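Long-range contacts in PbICP-C (Plasmodium berghei, PDB 3PNR), which probably inhibits cysteine proteases, serving as the inhibitor domain of a falstatin-type protein of a malaria parasite: residues T40-I45 against T179-V184; D77-N82 against Y162-Y167. All blocks are in the same frame, centred on the assembly; numbering follows the deposited sequence.

Contact 1: T40-I45 against T179-V184; sequences TNQETI and TKIIYV
A parallel edge pairing closes one four-stranded sheet of this all-beta inhibitor domain: strand 41-49, outermost in that sheet within the chain, runs beside strand 178-186. Over the short segments the two directions differ by 17° and the axes come within 4.7 Å. T44 faces I181 and I45 faces I182 in register. T179 N gives its hydrogen to N41 O (2.9 Å). Further along, I181 N bonds E43 O, I45 N bonds I181 O, and Y183 N returns to I45 O. Q42 and T44 lie on the same sheet face as I181, whose CD1 reaches T44 OG1 (3.4 Å). On the other face I45 CG2 and I182 CD1 run alongside each other, and both residues touch L33 of strand 29-33, which belongs to the second sheet. E43, on this face too, is fully extended, CG opposite the backbone N (chi1 -178°), and K180 folds at chi2 and chi4 to bring its amine across to the glutamate's end. There K180 NZ meets E43 OE1 at 2.7 Å, nearly in line with its C-O bond, in a salt bridge.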
loop_
_atom_site.group_PDB
_atom_site.type_symbol
_atom_site.label_atom_id
_atom_site.label_comp_id
_atom_site.label_asym_id
_atom_site.label_seq_id
_atom_site.Cartn_x
_atom_site.Cartn_y
_atom_site.Cartn_z
ATOM N N THR B 40 13.804 -10.534 8.617
ATOM C CA THR B 40 14.628 -9.486 9.189
ATOM C C THR B 40 16.103 -9.808 9.005
ATOM O O THR B 40 16.549 -10.910 9.330
ATOM C CB THR B 40 14.339 -9.351 10.687
ATOM O OG1 THR B 40 12.964 -8.987 10.872
ATOM C CG2 THR B 40 15.242 -8.302 11.315
ATOM N N ASN B 41 16.859 -8.849 8.482
ATOM C CA ASN B 41 18.276 -9.079 8.218
ATOM C C ASN B 41 19.156 -7.833 8.245
ATOM O O ASN B 41 18.675 -6.702 8.306
ATOM C CB ASN B 41 18.463 -9.801 6.887
ATOM C CG ASN B 41 18.032 -8.968 5.711
ATOM O OD1 ASN B 41 18.850 -8.306 5.078
ATOM N ND2 ASN B 41 16.739 -8.986 5.411
ATOM N N GLN B 42 20.459 -8.077 8.174
ATOM C CA GLN B 42 21.473 -7.042 8.272
ATOM C C GLN B 42 22.420 -7.201 7.086
ATOM O O GLN B 42 22.551 -8.293 6.531
ATOM C CB GLN B 42 22.237 -7.235 9.578
ATOM C CG GLN B 42 23.014 -6.040 10.062
ATOM C CD GLN B 42 23.454 -6.198 11.513
ATOM O OE1 GLN B 42 22.778 -6.853 12.315
ATOM N NE2 GLN B 42 24.590 -5.595 11.855
ATOM N N GLU B 43 23.070 -6.115 6.685
ATOM C CA GLU B 43 24.038 -6.172 5.594
ATOM C C GLU B 43 25.019 -5.019 5.720
ATOM O O GLU B 43 24.686 -3.877 5.415
ATOM C CB GLU B 43 23.334 -6.127 4.229
ATOM C CG GLU B 43 24.268 -6.220 3.016
ATOM C CD GLU B 43 23.532 -6.097 1.682
ATOM O OE1 GLU B 43 22.298 -5.913 1.698
ATOM O OE2 GLU B 43 24.181 -6.180 0.613
ATOM N N THR B 44 26.228 -5.312 6.187
ATOM C CA THR B 44 27.264 -4.288 6.217
ATOM C C THR B 44 27.975 -4.237 4.874
ATOM O O THR B 44 28.095 -5.244 4.175
ATOM C CB THR B 44 28.291 -4.501 7.338
ATOM O OG1 THR B 44 27.616 -4.605 8.595
ATOM C CG2 THR B 44 29.250 -3.318 7.393
ATOM N N ILE B 45 28.434 -3.048 4.512
ATOM C CA ILE B 45 29.097 -2.851 3.236
ATOM C C ILE B 45 30.064 -1.678 3.331
ATOM O O ILE B 45 29.663 -0.537 3.573
ATOM C CB ILE B 45 28.080 -2.640 2.100
ATOM C CG1 ILE B 45 28.782 -2.132 0.842
ATOM C CG2 ILE B 45 26.994 -1.674 2.532
ATOM C CD1 ILE B 45 27.859 -1.991 -0.353
ATOM N N THR B 179 18.156 -4.078 7.226
ATOM C CA THR B 179 19.040 -3.025 7.698
ATOM C C THR B 179 20.339 -2.986 6.908
ATOM O O THR B 179 20.954 -4.026 6.662
ATOM C CB THR B 179 19.327 -3.209 9.181
ATOM O OG1 THR B 179 18.081 -3.380 9.876
ATOM C CG2 THR B 179 20.076 -2.011 9.741
ATOM N N LYS B 180 20.733 -1.787 6.487
ATOM C CA LYS B 180 21.989 -1.592 5.767
ATOM C C LYS B 180 22.958 -0.709 6.550
ATOM O O LYS B 180 22.712 0.485 6.731
ATOM C CB LYS B 180 21.756 -0.972 4.390
ATOM C CG LYS B 180 20.740 -1.694 3.514
ATOM C CD LYS B 180 21.033 -3.178 3.344
ATOM C CE LYS B 180 20.232 -3.751 2.176
ATOM N NZ LYS B 180 19.768 -5.145 2.441
ATOM N N ILE B 181 24.051 -1.309 7.014
ATOM C CA ILE B 181 25.158 -0.557 7.595
ATOM C C ILE B 181 26.224 -0.270 6.543
ATOM O O ILE B 181 26.773 -1.186 5.937
ATOM C CB ILE B 181 25.834 -1.341 8.713
ATOM C CG1 ILE B 181 24.794 -1.826 9.723
ATOM C CG2 ILE B 181 26.933 -0.488 9.361
ATOM C CD1 ILE B 181 25.130 -3.159 10.342
ATOM N N ILE B 182 26.506 1.006 6.323
ATOM C CA ILE B 182 27.615 1.397 5.467
ATOM C C ILE B 182 28.804 1.711 6.355
ATOM O O ILE B 182 28.718 2.575 7.234
ATOM C CB ILE B 182 27.294 2.648 4.640
ATOM C CG1 ILE B 182 25.896 2.539 4.036
ATOM C CG2 ILE B 182 28.347 2.854 3.566
ATOM C CD1 ILE B 182 25.610 1.182 3.460
ATOM N N TYR B 183 29.903 0.996 6.139
ATOM C CA TYR B 183 31.140 1.274 6.855
ATOM C C TYR B 183 32.057 2.136 5.991
ATOM O O TYR B 183 32.789 1.628 5.143
ATOM C CB TYR B 183 31.839 -0.014 7.270
ATOM C CG TYR B 183 33.050 0.241 8.126
ATOM C CD1 TYR B 183 32.928 0.857 9.365
ATOM C CD2 TYR B 183 34.319 -0.119 7.692
ATOM C CE1 TYR B 183 34.034 1.103 10.154
ATOM C CE2 TYR B 183 35.433 0.120 8.473
ATOM C CZ TYR B 183 35.287 0.731 9.703
ATOM O OH TYR B 183 36.398 0.970 10.484
ATOM N N VAL B 184 31.995 3.444 6.213
ATOM C CA VAL B 184 32.706 4.413 5.387
ATOM C C VAL B 184 34.003 4.890 6.042
ATOM O O VAL B 184 34.038 5.215 7.232
ATOM C CB VAL B 184 31.817 5.636 5.089
ATOM C CG1 VAL B 184 32.622 6.727 4.392
ATOM C CG2 VAL B 184 30.614 5.227 4.253
#

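Contact 2: D77-N82 against Y162-Y167; sequences DEPIIN and YIVYSY. With CD (cadmium ion), chain F.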
loop_
_atom_site.group_PDB
_atom_site.type_symbol
_atom_site.label_atom_id
_atom_site.label_comp_id
_atom_site.label_asym_id
_atom_site.label_seq_id
_atom_site.Cartn_x
_atom_site.Cartn_y
_atom_site.Cartn_z
ATOM N N ASP B 77 31.188 3.599 17.090
ATOM C CA ASP B 77 31.050 2.213 17.533
ATOM C C ASP B 77 30.318 1.370 16.493
ATOM O O ASP B 77 29.348 1.825 15.885
ATOM C CB ASP B 77 30.266 2.153 18.848
ATOM C CG ASP B 77 28.866 2.740 18.721
ATOM O OD1 ASP B 77 28.763 3.926 18.338
ATOM O OD2 ASP B 77 27.875 2.020 18.996
ATOM N N GLU B 78 30.782 0.141 16.295
ATOM C CA GLU B 78 30.031 -0.823 15.505
ATOM C C GLU B 78 28.662 -0.973 16.160
ATOM O O GLU B 78 28.571 -1.362 17.327
ATOM C CB GLU B 78 30.749 -2.168 15.470
ATOM C CG GLU B 78 30.041 -3.231 14.652
ATOM C CD GLU B 78 30.747 -4.574 14.714
ATOM O OE1 GLU B 78 31.137 -4.993 15.828
ATOM O OE2 GLU B 78 30.911 -5.209 13.647
ATOM N N PRO B 79 27.591 -0.657 15.407
ATOM C CA PRO B 79 26.235 -0.567 15.962
ATOM C C PRO B 79 25.574 -1.933 16.160
ATOM O O PRO B 79 25.684 -2.822 15.310
ATOM C CB PRO B 79 25.471 0.236 14.895
ATOM C CG PRO B 79 26.490 0.593 13.823
ATOM C CD PRO B 79 27.597 -0.396 13.961
ATOM N N ILE B 80 24.892 -2.094 17.286
ATOM C CA ILE B 80 24.108 -3.295 17.529
ATOM C C ILE B 80 22.671 -3.012 17.096
ATOM O O ILE B 80 22.030 -2.097 17.613
ATOM C CB ILE B 80 24.170 -3.730 19.016
ATOM C CG1 ILE B 80 23.677 -5.169 19.181
ATOM C CG2 ILE B 80 23.386 -2.770 19.905
ATOM C CD1 ILE B 80 24.602 -6.203 18.574
ATOM N N ILE B 81 22.175 -3.783 16.133
ATOM C CA ILE B 81 20.882 -3.491 15.514
ATOM C C ILE B 81 19.703 -4.141 16.226
ATOM O O ILE B 81 19.580 -5.365 16.241
ATOM C CB ILE B 81 20.850 -3.931 14.038
ATOM C CG1 ILE B 81 21.983 -3.263 13.260
ATOM C CG2 ILE B 81 19.513 -3.586 13.412
ATOM C CD1 ILE B 81 22.010 -1.765 13.408
ATOM N N ASN B 82 18.832 -3.316 16.806
ATOM C CA ASN B 82 17.583 -3.815 17.373
ATOM C C ASN B 82 16.341 -3.087 16.850
ATOM O O ASN B 82 16.046 -1.969 17.278
ATOM C CB ASN B 82 17.613 -3.778 18.900
ATOM C CG ASN B 82 16.502 -4.610 19.517
ATOM O OD1 ASN B 82 16.007 -5.559 18.900
ATOM N ND2 ASN B 82 16.097 -4.257 20.734
ATOM N N TYR B 162 30.096 4.425 10.890
ATOM C CA TYR B 162 29.014 3.466 10.680
ATOM C C TYR B 162 27.713 4.211 10.408
ATOM O O TYR B 162 27.126 4.803 11.319
ATOM C CB TYR B 162 28.837 2.560 11.905
ATOM C CG TYR B 162 29.910 1.514 12.055
ATOM C CD1 TYR B 162 29.921 0.387 11.245
ATOM C CD2 TYR B 162 30.911 1.652 13.005
ATOM C CE1 TYR B 162 30.897 -0.574 11.378
ATOM C CE2 TYR B 162 31.891 0.699 13.145
ATOM C CZ TYR B 162 31.882 -0.415 12.329
ATOM O OH TYR B 162 32.864 -1.371 12.466
ATOM N N ILE B 163 27.281 4.187 9.150
ATOM C CA ILE B 163 26.023 4.808 8.746
ATOM C C ILE B 163 24.930 3.751 8.632
ATOM O O ILE B 163 25.083 2.766 7.905
ATOM C CB ILE B 163 26.171 5.519 7.394
ATOM C CG1 ILE B 163 27.431 6.389 7.399
ATOM C CG2 ILE B 163 24.928 6.337 7.088
ATOM C CD1 ILE B 163 27.537 7.319 6.219
ATOM N N VAL B 164 23.829 3.948 9.350
ATOM C CA VAL B 164 22.784 2.924 9.405
ATOM C C VAL B 164 21.473 3.310 8.713
ATOM O O VAL B 164 20.857 4.331 9.018
ATOM C CB VAL B 164 22.505 2.482 10.847
ATOM C CG1 VAL B 164 21.476 1.370 10.864
ATOM C CG2 VAL B 164 23.793 2.026 11.508
ATOM N N TYR B 165 21.066 2.485 7.760
ATOM C CA TYR B 165 19.787 2.660 7.088
ATOM C C TYR B 165 18.931 1.439 7.351
ATOM O O TYR B 165 19.447 0.330 7.521
ATOM C CB TYR B 165 19.986 2.772 5.584
ATOM C CG TYR B 165 20.780 3.968 5.132
ATOM C CD1 TYR B 165 20.185 5.217 5.026
ATOM C CD2 TYR B 165 22.120 3.844 4.781
ATOM C CE1 TYR B 165 20.902 6.313 4.600
ATOM C CE2 TYR B 165 22.849 4.937 4.349
ATOM C CZ TYR B 165 22.233 6.170 4.260
ATOM O OH TYR B 165 22.943 7.265 3.832
ATOM N N SER B 166 17.620 1.620 7.367
ATOM C CA SER B 166 16.753 0.459 7.423
ATOM C C SER B 166 15.449 0.681 6.693
ATOM O O SER B 166 14.897 1.780 6.690
ATOM C CB SER B 166 16.498 0.024 8.863
ATOM O OG SER B 166 16.245 -1.372 8.913
ATOM N N TYR B 167 14.987 -0.394 6.062
ATOM C CA TYR B 167 13.707 -0.466 5.383
ATOM C C TYR B 167 12.823 -1.259 6.324
ATOM O O TYR B 167 13.009 -2.468 6.491
ATOM C CB TYR B 167 13.898 -1.228 4.073
ATOM C CG TYR B 167 12.792 -1.099 3.045
ATOM C CD1 TYR B 167 12.387 0.144 2.578
ATOM C CD2 TYR B 167 12.185 -2.231 2.504
ATOM C CE1 TYR B 167 11.386 0.259 1.621
ATOM C CE2 TYR B 167 11.194 -2.129 1.550
ATOM C CZ TYR B 167 10.798 -0.883 1.110
ATOM O OH TYR B 167 9.808 -0.781 0.165
HETATM CD CD CD F . 26.639 4.376 18.832
HETATM O O HOH W 1 25.674 6.702 18.904
#
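Y162 offers one face of its ring to the chain segment D77-P79, which passes over it as an extended loop. Two CH-pi contacts form over this face: E78 CA stands 3.7 Å from the centroid of the Y162 ring and P79 CD 3.9 Å from it, each displaced toward the rim. The chi1 of Y162 (-74°) swings the ring away from its own carbonyl carbon and under the loop. P79 CD lies near the inner end of the ring, 3.6 Å from Y162 CG, while E78 CA sits over the outer end, by CE2 and CZ. D77 O approaches Y162 CD2 obliquely. The extended side chain of E78 carries its carboxylate past the phenol end, CB and CG running by the hydroxyl oxygen, and the carboxylate plane is turned 36° from the ring.

Next along the strand, P79 CG passes the CG2 branch of V164 at 3.8 Å. The other branch of V164 is met tip to tip by I81, with I81 CD1 4.1 Å from V164 CG1. I81 also rests on F86.

D77 turns its CB away from the strand, and its carboxylate grips a cadmium ion with both oxygens, unequally: D77 OD1 is 2.2 Å and D77 OD2 2.7 Å from the metal. H75 and a water complete the ligands seen.

Apolar packing thus lies beneath the loop and a metal site at its outer side. The fold is a two-sheet beta sandwich, in which this loop, following edge strand 68-75, packs back on one sheet, an architecture consistent with the immunoglobulin-like fold of chagasin-type inhibitors.

In the fold
Contacts 1 and 2 share one four-stranded sheet and have centres about 7 Å apart. Strands 159-168 and 178-186 follow each other in the chain and pair antiparallel. Contact 1 adds the edge strand 41-49 to this pair; contact 2 lays a loop over the sheet. The bond K180 N to Y165 O (2.7 Å) is a probable hydrogen bond between them, as is I182 N to I163 O (2.8 Å). The rings of Y183 and Y162 meet with planes about 40° apart. I81 of contact 2 also touches Q42 and T179 of contact 1. Cadmium is bound in contact 2, by D77; the side chain of I181 in contact 1 lies about 11 Å from that same ion.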